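Class D beta-lactamase (Fusobacterium nucleatum subsp. polymorphum, PDB 4IED) probably hydrolyses beta-lactam antibiotics to substituted beta-amino acids, as a class D enzyme of the penicillin-recognising beta-lactamase fold. Local coordinates at residues M18-V32 with K40-R52. Residues are numbered along the deposited sequence; the frame is centred on the assembly and turned at random. Where two conformers were deposited one is given.
Sequences MKEIFERKGLNGTFV and KIDYYNLDRANER
Tyr44 lays its ring on that of Phe22 in an offset stack, centroids 4.4 Å apart and planes 23° from parallel. The overlap is lopsided: Tyr44 CD2 sits over the middle of the Phe22 ring, while Phe22 CB makes a CH-pi contact over the Tyr44 face. With chi1 at 175°, CG of Tyr44 stands opposite the backbone N and the ring is laid against helix 18-25, where Lys19 CA meets Tyr44 CD1 at 3.6 Å. The Tyr44 hydroxyl is held by two waters at the ring edge, one leading to Glu23 OE1 and the other to Leu27 O. Further along, the extended Met18 side chain runs past the strand backbone, with SD 3.6 Å from Tyr43 C, and puts its methyl over a face of the Phe31 ring.

The backbone pairing is antiparallel: Phe31 and Tyr44 form a hydrogen-bonded pair, Tyr44 N to Phe31 O measuring 2.9 Å. These strands are the hairpin at one edge of the central antiparallel sheet of the beta-lactamase fold; 40-44 is outermost, and strand 221-229 flanks 29-35 on its other side. The helix covers the sheet face bearing Phe31 and Tyr44. On the face of Val32 and Tyr43, Val32 splits its methyls, CG1 to Ile41 CG2 and CG2 to Ala49 CB at 3.6 Å.

Polar contacts secure the turn into helix 46-49. Asn45 is the N-cap of this helix: its OD1 accepts from Arg48 N, and its ND2 donates to Gly29 O (3.1 Å) from above the carbonyl plane. Thr30 OG1 lies between two carbonyls, 2.9 Å from Tyr44 O and 3.1 Å from Asn45 O. Arg48 stretches over Gly29, whose CA lies against one guanidinium face, and reaches Asn227 and Asp229 on strand 221-229.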
ATOM      1  N   MET A  18      -5.897   7.370 -18.852  1.00 12.39           N
ATOM      2  CA  MET A  18      -5.627   6.064 -18.231  1.00 12.03           C
ATOM      3  C   MET A  18      -5.990   4.913 -19.196  1.00 13.06           C
ATOM      4  O   MET A  18      -5.286   3.905 -19.302  1.00 12.60           O
ATOM      5  CB  MET A  18      -6.431   5.907 -16.961  1.00 11.24           C
ATOM      6  CG  MET A  18      -6.071   6.847 -15.856  1.00 10.72           C
ATOM      7  SD  MET A  18      -7.055   6.526 -14.399  1.00  9.97           S
ATOM      8  CE  MET A  18      -6.336   7.706 -13.278  1.00 11.19           C
ATOM      9  N   LYS A  19      -7.160   5.016 -19.825  1.00 14.57           N
ATOM     10  CA  LYS A  19      -7.574   4.007 -20.816  1.00 16.07           C
ATOM     11  C   LYS A  19      -6.506   3.780 -21.892  1.00 17.51           C
ATOM     12  O   LYS A  19      -6.163   2.628 -22.179  1.00 17.61           O
ATOM     13  CB  LYS A  19      -8.929   4.413 -21.414  1.00 17.97           C
ATOM     14  CG  LYS A  19      -9.398   3.437 -22.472  1.00 20.43           C
ATOM     15  CD  LYS A  19     -10.683   3.939 -23.034  1.00 23.04           C
ATOM     16  CE  LYS A  19     -11.094   2.954 -24.121  1.00 27.21           C
ATOM     17  NZ  LYS A  19     -12.430   3.198 -24.675  1.00 31.26           N
ATOM     18  N   GLU A  20      -5.950   4.861 -22.426  1.00 18.39           N
ATOM     19  CA  GLU A  20      -4.951   4.748 -23.483  1.00 20.77           C
ATOM     20  C   GLU A  20      -3.700   4.038 -22.973  1.00 18.49           C
ATOM     21  O   GLU A  20      -3.165   3.182 -23.713  1.00 18.34           O
ATOM     22  CB  GLU A  20      -4.536   6.065 -24.100  1.00 24.98           C
ATOM     23  CG  GLU A  20      -3.151   6.002 -24.822  1.00 30.69           C
ATOM     24  CD  GLU A  20      -2.840   4.833 -25.846  1.00 37.24           C
ATOM     25  OE1 GLU A  20      -1.680   4.875 -26.345  1.00 43.15           O
ATOM     26  OE2 GLU A  20      -3.648   3.870 -26.216  1.00 38.08           O
ATOM     27  N   ILE A  21      -3.220   4.373 -21.764  1.00 16.58           N
ATOM     28  CA  ILE A  21      -1.976   3.754 -21.308  0.50 16.68           C
ATOM     29  C   ILE A  21      -2.201   2.251 -21.106  1.00 15.92           C
ATOM     30  O   ILE A  21      -1.379   1.441 -21.498  1.00 16.46           O
ATOM     31  CB  ILE A  21      -1.345   4.472 -20.108  0.50 16.77           C
ATOM     32  CG1 ILE A  21      -2.186   4.301 -18.873  0.50 15.24           C
ATOM     33  CG2 ILE A  21      -1.199   5.955 -20.372  0.50 17.72           C
ATOM     34  CD1 ILE A  21      -1.930   2.953 -18.195  0.50 15.13           C
ATOM     35  N   PHE A  22      -3.325   1.860 -20.510  1.00 14.53           N
ATOM     36  CA  PHE A  22      -3.594   0.454 -20.311  1.00 14.16           C
ATOM     37  C   PHE A  22      -3.677  -0.312 -21.630  1.00 15.84           C
ATOM     38  O   PHE A  22      -3.144  -1.416 -21.764  1.00 17.16           O
ATOM     39  CB  PHE A  22      -4.857   0.238 -19.509  1.00 13.48           C
ATOM     40  CG  PHE A  22      -4.650   0.203 -18.012  1.00 12.32           C
ATOM     41  CD1 PHE A  22      -4.569   1.371 -17.239  1.00 11.39           C
ATOM     42  CD2 PHE A  22      -4.574  -1.015 -17.361  1.00 12.82           C
ATOM     43  CE1 PHE A  22      -4.412   1.303 -15.901  1.00 11.01           C
ATOM     44  CE2 PHE A  22      -4.408  -1.059 -15.990  1.00 12.39           C
ATOM     45  CZ  PHE A  22      -4.358   0.131 -15.222  1.00 11.63           C
ATOM     46  N   GLU A  23      -4.304   0.320 -22.586  1.00 21.27           N
ATOM     47  CA  GLU A  23      -4.496  -0.318 -23.916  1.00 23.21           C
ATOM     48  C   GLU A  23      -3.146  -0.423 -24.653  1.00 24.11           C
ATOM     49  O   GLU A  23      -2.824  -1.474 -25.300  1.00 26.32           O
ATOM     50  CB  GLU A  23      -5.569   0.416 -24.754  1.00 25.70           C
ATOM     51  CG  GLU A  23      -6.936   0.255 -24.086  1.00 27.22           C
ATOM     52  CD  GLU A  23      -8.163   0.639 -24.920  1.00 32.18           C
ATOM     53  OE1 GLU A  23      -9.258   0.222 -24.485  1.00 35.09           O
ATOM     54  OE2 GLU A  23      -8.057   1.318 -26.007  1.00 34.64           O
ATOM     55  N   ARG A  24      -2.318   0.619 -24.520  1.00 24.73           N
ATOM     56  CA  ARG A  24      -1.004   0.627 -25.178  1.00 27.58           C
ATOM     57  C   ARG A  24      -0.095  -0.492 -24.638  1.00 28.65           C
ATOM     58  O   ARG A  24       0.611  -1.195 -25.390  1.00 31.69           O
ATOM     59  CB  ARG A  24      -0.285   1.974 -25.004  1.00 29.46           C
ATOM     60  CG  ARG A  24       1.038   2.012 -25.759  1.00 34.35           C
ATOM     61  CD  ARG A  24       1.954   3.107 -25.253  1.00 38.57           C
ATOM     62  NE  ARG A  24       1.202   4.260 -24.759  1.00 38.27           N
ATOM     63  CZ  ARG A  24       1.389   4.869 -23.575  1.00 40.22           C
ATOM     64  NH1 ARG A  24       2.317   4.452 -22.714  1.00 43.29           N
ATOM     65  NH2 ARG A  24       0.649   5.925 -23.261  1.00 40.82           N
ATOM     66  N   LYS A  25      -0.101  -0.604 -23.308  1.00 27.46           N
ATOM     67  CA  LYS A  25       0.758  -1.563 -22.606  1.00 29.08           C
ATOM     68  C   LYS A  25       0.169  -2.971 -22.663  1.00 28.10           C
ATOM     69  O   LYS A  25       0.837  -3.936 -22.342  1.00 30.55           O
ATOM     70  CB  LYS A  25       0.982  -1.106 -21.175  1.00 29.30           C
ATOM     71  CG  LYS A  25       1.707   0.236 -21.149  1.00 32.90           C
ATOM     72  CD  LYS A  25       1.820   0.787 -19.748  1.00 34.95           C
ATOM     73  CE  LYS A  25       3.250   0.773 -19.273  1.00 41.97           C
ATOM     74  NZ  LYS A  25       3.901   2.116 -19.289  1.00 47.98           N
ATOM     75  N   GLY A  26      -1.105  -3.069 -23.048  1.00 25.89           N
ATOM     76  CA  GLY A  26      -1.796  -4.344 -23.160  1.00 26.12           C
ATOM     77  C   GLY A  26      -2.019  -5.026 -21.815  1.00 24.35           C
ATOM     78  O   GLY A  26      -1.921  -6.258 -21.705  1.00 26.79           O
ATOM     79  N   LEU A  27      -2.305  -4.244 -20.781  1.00 20.87           N
ATOM     80  CA  LEU A  27      -2.436  -4.769 -19.392  1.00 19.89           C
ATOM     81  C   LEU A  27      -3.851  -4.745 -18.924  1.00 18.46           C
ATOM     82  O   LEU A  27      -4.677  -3.922 -19.425  1.00 18.68           O
ATOM     83  CB  LEU A  27      -1.555  -3.958 -18.482  1.00 20.17           C
ATOM     84  CG  LEU A  27      -0.063  -4.030 -18.755  1.00 23.53           C
ATOM     85  CD1 LEU A  27       0.615  -2.905 -18.038  1.00 25.53           C
ATOM     86  CD2 LEU A  27       0.543  -5.328 -18.324  1.00 26.21           C
ATOM     87  N   ASN A  28      -4.188  -5.734 -18.096  1.00 18.29           N
ATOM     88  CA  ASN A  28      -5.469  -5.836 -17.440  1.00 18.42           C
ATOM     89  C   ASN A  28      -5.318  -5.344 -16.015  1.00 17.71           C
ATOM     90  O   ASN A  28      -4.433  -5.765 -15.293  1.00 18.02           O
ATOM     91  CB  ASN A  28      -5.951  -7.257 -17.430  1.00 20.94           C
ATOM     92  CG  ASN A  28      -6.182  -7.788 -18.809  1.00 23.72           C
ATOM     93  OD1 ASN A  28      -5.914  -8.968 -19.067  1.00 26.83           O
ATOM     94  ND2 ASN A  28      -6.657  -6.938 -19.721  1.00 23.99           N
ATOM     95  N   GLY A  29      -6.168  -4.394 -15.630  1.00  7.84           N
ATOM     96  CA  GLY A  29      -6.130  -3.900 -14.259  1.00  7.38           C
ATOM     97  C   GLY A  29      -7.098  -2.754 -14.074  1.00  7.35           C
ATOM     98  O   GLY A  29      -8.029  -2.556 -14.817  1.00  7.69           O
ATOM     99  N   THR A  30      -6.864  -2.014 -12.971  1.00  6.97           N
ATOM    100  CA  THR A  30      -7.660  -0.896 -12.644  1.00  6.95           C
ATOM    101  C   THR A  30      -6.754   0.194 -12.038  1.00  6.63           C
ATOM    102  O   THR A  30      -5.667  -0.093 -11.491  1.00  6.36           O
ATOM    103  CB  THR A  30      -8.719  -1.296 -11.558  1.00  6.90           C
ATOM    104  OG1 THR A  30      -9.608  -0.170 -11.321  1.00  6.99           O
ATOM    105  CG2 THR A  30      -8.099  -1.759 -10.200  1.00  6.52           C
ATOM    106  N   PHE A  31      -7.238   1.448 -12.092  1.00  6.72           N
ATOM    107  CA  PHE A  31      -6.482   2.559 -11.522  1.00  6.49           C
ATOM    108  C   PHE A  31      -7.486   3.618 -11.064  1.00  6.61           C
ATOM    109  O   PHE A  31      -8.412   3.960 -11.773  1.00  6.95           O
ATOM    110  CB  PHE A  31      -5.593   3.076 -12.652  1.00  6.65           C
ATOM    111  CG  PHE A  31      -4.540   4.176 -12.292  1.00  6.50           C
ATOM    112  CD1 PHE A  31      -4.193   4.505 -11.023  1.00  6.21           C
ATOM    113  CD2 PHE A  31      -3.959   4.910 -13.355  1.00  6.76           C
ATOM    114  CE1 PHE A  31      -3.237   5.476 -10.801  1.00  6.15           C
ATOM    115  CE2 PHE A  31      -3.042   5.948 -13.113  1.00  6.72           C
ATOM    116  CZ  PHE A  31      -2.738   6.178 -11.845  1.00  6.42           C
ATOM    117  N   VAL A  32      -7.350   4.051  -9.809  1.00  6.36           N
ATOM    118  CA  VAL A  32      -8.156   5.112  -9.235  1.00  6.50           C
ATOM    119  C   VAL A  32      -7.266   6.172  -8.689  1.00  6.36           C
ATOM    120  O   VAL A  32      -6.346   5.875  -7.979  1.00  6.06           O
ATOM    121  CB  VAL A  32      -9.014   4.534  -8.074  1.00  6.56           C
ATOM    122  CG1 VAL A  32      -9.913   5.582  -7.491  1.00  6.86           C
ATOM    123  CG2 VAL A  32      -9.828   3.372  -8.602  1.00  6.81           C
ATOM    124  N   LYS A  40     -13.025  14.555  -6.449  1.00 12.43           N
ATOM    125  CA  LYS A  40     -13.496  13.752  -7.572  1.00 12.89           C
ATOM    126  C   LYS A  40     -12.498  12.644  -7.847  1.00 11.65           C
ATOM    127  O   LYS A  40     -11.323  12.681  -7.468  1.00 10.49           O
ATOM    128  CB  LYS A  40     -13.654  14.587  -8.791  1.00 14.83           C
ATOM    129  CG  LYS A  40     -12.301  15.094  -9.263  1.00 16.34           C
ATOM    130  CD  LYS A  40     -12.407  15.950 -10.516  1.00 20.51           C
ATOM    131  CE  LYS A  40     -13.868  16.148 -10.949  1.00 24.54           C
ATOM    132  NZ  LYS A  40     -14.160  16.606 -12.355  1.00 28.35           N
ATOM    133  N   ILE A  41     -13.005  11.616  -8.513  1.00 12.69           N
ATOM    134  CA  ILE A  41     -12.247  10.472  -8.867  1.00 13.05           C
ATOM    135  C   ILE A  41     -12.012  10.370 -10.337  1.00 11.93           C
ATOM    136  O   ILE A  41     -12.923  10.713 -11.154  1.00 11.84           O
ATOM    137  CB  ILE A  41     -13.043   9.199  -8.451  1.00 15.56           C
ATOM    138  CG1 ILE A  41     -13.010   9.035  -6.937  1.00 19.14           C
ATOM    139  CG2 ILE A  41     -12.498   7.949  -9.077  1.00 16.79           C
ATOM    140  CD1 ILE A  41     -14.053   8.075  -6.426  1.00 21.86           C
ATOM    141  N   ASP A  42     -10.831   9.911 -10.727  1.00 10.70           N
ATOM    142  CA  ASP A  42     -10.518   9.565 -12.093  1.00 10.94           C
ATOM    143  C   ASP A  42     -10.181   8.100 -12.094  1.00  9.96           C
ATOM    144  O   ASP A  42      -9.410   7.658 -11.234  1.00  9.51           O
ATOM    145  CB  ASP A  42      -9.357  10.417 -12.656  1.00 11.69           C
ATOM    146  CG  ASP A  42      -9.829  11.813 -13.069  1.00 13.06           C
ATOM    147  OD1 ASP A  42      -9.857  12.701 -12.190  1.00 15.29           O
ATOM    148  OD2 ASP A  42     -10.207  11.956 -14.281  1.00 14.78           O
ATOM    149  N   TYR A  43     -10.718   7.337 -13.038  1.00  9.67           N
ATOM    150  CA  TYR A  43     -10.511   5.893 -12.944  1.00  9.29           C
ATOM    151  C   TYR A  43     -10.423   5.214 -14.326  1.00  9.24           C
ATOM    152  O   TYR A  43     -10.882   5.766 -15.306  1.00  9.38           O
ATOM    153  CB  TYR A  43     -11.596   5.220 -12.108  1.00  9.83           C
ATOM    154  CG  TYR A  43     -12.955   5.250 -12.806  1.00 11.12           C
ATOM    155  CD1 TYR A  43     -13.258   4.322 -13.784  1.00 11.68           C
ATOM    156  CD2 TYR A  43     -13.841   6.255 -12.587  1.00 12.18           C
ATOM    157  CE1 TYR A  43     -14.483   4.324 -14.454  1.00 13.12           C
ATOM    158  CE2 TYR A  43     -15.034   6.293 -13.252  1.00 12.90           C
ATOM    159  CZ  TYR A  43     -15.318   5.358 -14.230  1.00 13.24           C
ATOM    160  OH  TYR A  43     -16.545   5.407 -14.921  1.00 14.90           O
ATOM    161  N   TYR A  44      -9.912   3.980 -14.305  1.00  8.71           N
ATOM    162  CA  TYR A  44      -9.947   3.015 -15.421  1.00  9.12           C
ATOM    163  C   TYR A  44     -10.454   1.715 -14.805  1.00  8.62           C
ATOM    164  O   TYR A  44      -9.925   1.279 -13.786  1.00  8.11           O
ATOM    165  CB  TYR A  44      -8.582   2.837 -16.005  1.00  9.43           C
ATOM    166  CG  TYR A  44      -8.588   1.768 -17.076  1.00 10.12           C
ATOM    167  CD1 TYR A  44      -9.201   1.983 -18.298  1.00 11.39           C
ATOM    168  CD2 TYR A  44      -8.122   0.491 -16.813  1.00 10.25           C
ATOM    169  CE1 TYR A  44      -9.190   0.979 -19.273  1.00 12.15           C
ATOM    170  CE2 TYR A  44      -8.125  -0.496 -17.759  1.00 11.06           C
ATOM    171  CZ  TYR A  44      -8.640  -0.237 -18.983  1.00 12.21           C
ATOM    172  OH  TYR A  44      -8.668  -1.202 -19.977  1.00 13.51           O
ATOM    173  N   ASN A  45     -11.465   1.130 -15.444  1.00  8.96           N
ATOM    174  CA  ASN A  45     -12.076  -0.150 -15.060  1.00  8.86           C
ATOM    175  C   ASN A  45     -12.796  -0.076 -13.735  1.00  8.83           C
ATOM    176  O   ASN A  45     -12.296  -0.546 -12.741  1.00  8.18           O
ATOM    177  CB  ASN A  45     -11.033  -1.235 -15.106  1.00  8.67           C
ATOM    178  CG  ASN A  45     -11.626  -2.612 -15.126  1.00  8.93           C
ATOM    179  OD1 ASN A  45     -12.837  -2.790 -14.816  1.00  9.54           O
ATOM    180  ND2 ASN A  45     -10.836  -3.594 -15.444  1.00  8.99           N
ATOM    181  N   LEU A  46     -13.950   0.581 -13.758  1.00  9.67           N
ATOM    182  CA  LEU A  46     -14.756   0.756 -12.534  1.00 10.19           C
ATOM    183  C   LEU A  46     -15.147  -0.479 -11.746  1.00 10.17           C
ATOM    184  O   LEU A  46     -15.018  -0.547 -10.530  1.00  9.43           O
ATOM    185  CB  LEU A  46     -16.033   1.571 -12.835  1.00 11.26           C
ATOM    186  CG  LEU A  46     -16.766   2.111 -11.556  1.00 11.89           C
ATOM    187  CD1 LEU A  46     -15.883   2.981 -10.726  1.00 11.73           C
ATOM    188  CD2 LEU A  46     -18.015   2.870 -11.916  1.00 12.66           C
ATOM    189  N   ASP A  47     -15.526  -1.503 -12.448  1.00 10.76           N
ATOM    190  CA  ASP A  47     -15.926  -2.730 -11.783  1.00 11.13           C
ATOM    191  C   ASP A  47     -14.747  -3.372 -11.093  1.00  9.92           C
ATOM    192  O   ASP A  47     -14.851  -3.785  -9.894  1.00  9.23           O
ATOM    193  CB  ASP A  47     -16.531  -3.734 -12.750  1.00 13.26           C
ATOM    194  CG  ASP A  47     -17.966  -3.400 -13.140  1.00 15.82           C
ATOM    195  OD1 ASP A  47     -18.594  -2.450 -12.579  1.00 18.27           O
ATOM    196  OD2 ASP A  47     -18.425  -4.080 -14.075  1.00 20.14           O
ATOM    197  N   ARG A  48     -13.577  -3.372 -11.770  1.00  8.86           N
ATOM    198  CA  ARG A  48     -12.418  -3.887 -11.017  1.00  8.01           C
ATOM    199  C   ARG A  48     -11.941  -2.907  -9.932  1.00  7.39           C
ATOM    200  O   ARG A  48     -11.412  -3.366  -8.943  1.00  7.11           O
ATOM    201  CB  ARG A  48     -11.311  -4.236 -12.018  1.00  8.02           C
ATOM    202  CG  ARG A  48     -10.099  -4.842 -11.359  1.00  7.69           C
ATOM    203  CD  ARG A  48      -9.120  -5.339 -12.376  1.00  7.80           C
ATOM    204  NE  ARG A  48      -7.866  -5.750 -11.724  1.00  7.61           N
ATOM    205  CZ  ARG A  48      -7.082  -6.766 -12.119  1.00  7.83           C
ATOM    206  NH1 ARG A  48      -7.356  -7.537 -13.135  1.00  8.59           N
ATOM    207  NH2 ARG A  48      -5.957  -6.936 -11.430  1.00  7.77           N
ATOM    208  N   ALA A  49     -12.138  -1.627 -10.099  1.00  7.40           N
ATOM    209  CA  ALA A  49     -11.792  -0.667  -9.022  1.00  7.07           C
ATOM    210  C   ALA A  49     -12.528  -0.978  -7.761  1.00  7.07           C
ATOM    211  O   ALA A  49     -11.987  -0.790  -6.704  1.00  6.77           O
ATOM    212  CB  ALA A  49     -12.093   0.731  -9.450  1.00  7.22           C
ATOM    213  N   ASN A  50     -13.717  -1.581  -7.879  1.00  7.49           N
ATOM    214  CA  ASN A  50     -14.518  -1.969  -6.660  1.00  7.82           C
ATOM    215  C   ASN A  50     -14.316  -3.438  -6.294  1.00  7.73           C
ATOM    216  O   ASN A  50     -14.988  -3.932  -5.322  1.00  8.19           O
ATOM    217  CB  ASN A  50     -15.970  -1.670  -6.928  1.00  8.63           C
ATOM    218  CG  ASN A  50     -16.248  -0.214  -6.986  1.00  9.03           C
ATOM    219  OD1 ASN A  50     -16.834   0.325  -7.944  1.00 11.07           O
ATOM    220  ND2 ASN A  50     -15.845   0.448  -5.945  1.00  8.85           N
ATOM    221  N   GLU A  51     -13.455  -4.208  -6.996  1.00  7.56           N
ATOM    222  CA  GLU A  51     -13.270  -5.599  -6.670  1.00  7.70           C
ATOM    223  C   GLU A  51     -12.143  -5.757  -5.681  1.00  7.07           C
ATOM    224  O   GLU A  51     -11.064  -5.194  -5.813  1.00  6.73           O
ATOM    225  CB  GLU A  51     -12.870  -6.408  -7.956  1.00  8.51           C
ATOM    226  CG  GLU A  51     -12.639  -7.892  -7.730  1.00  9.82           C
ATOM    227  CD  GLU A  51     -12.462  -8.681  -8.963  1.00 11.96           C
ATOM    228  OE1 GLU A  51     -12.382  -8.053 -10.056  1.00 13.28           O
ATOM    229  OE2 GLU A  51     -12.415  -9.955  -8.775  1.00 14.88           O
ATOM    230  N   ARG A  52     -12.406  -6.518  -4.647  1.00  7.13           N
ATOM    231  CA  ARG A  52     -11.472  -6.733  -3.580  1.00  6.81           C
ATOM    232  C   ARG A  52     -10.472  -7.856  -3.931  1.00  6.78           C
ATOM    233  O   ARG A  52     -10.868  -8.926  -4.435  1.00  7.13           O
ATOM    234  CB  ARG A  52     -12.179  -7.111  -2.277  1.00  6.96           C
ATOM    235  CG  ARG A  52     -13.009  -5.985  -1.715  1.00  7.00           C
ATOM    236  CD  ARG A  52     -13.633  -6.456  -0.437  1.00  7.20           C
ATOM    237  NE  ARG A  52     -14.272  -5.374   0.320  1.00  7.25           N
ATOM    238  CZ  ARG A  52     -15.166  -5.576   1.249  1.00  7.57           C
ATOM    239  NH1 ARG A  52     -15.700  -6.754   1.497  1.00  7.91           N
ATOM    240  NH2 ARG A  52     -15.605  -4.544   1.950  1.00  7.63           N
TER
HETATM  241  O   HOH W   1     -10.082  -0.874 -22.156  1.00 23.32           O
HETATM  242  O   HOH W   2      -7.284  -3.465 -19.773  1.00 30.30           O
HETATM  243  O   HOH W   3      -8.682  -4.626 -17.558  1.00 11.64           O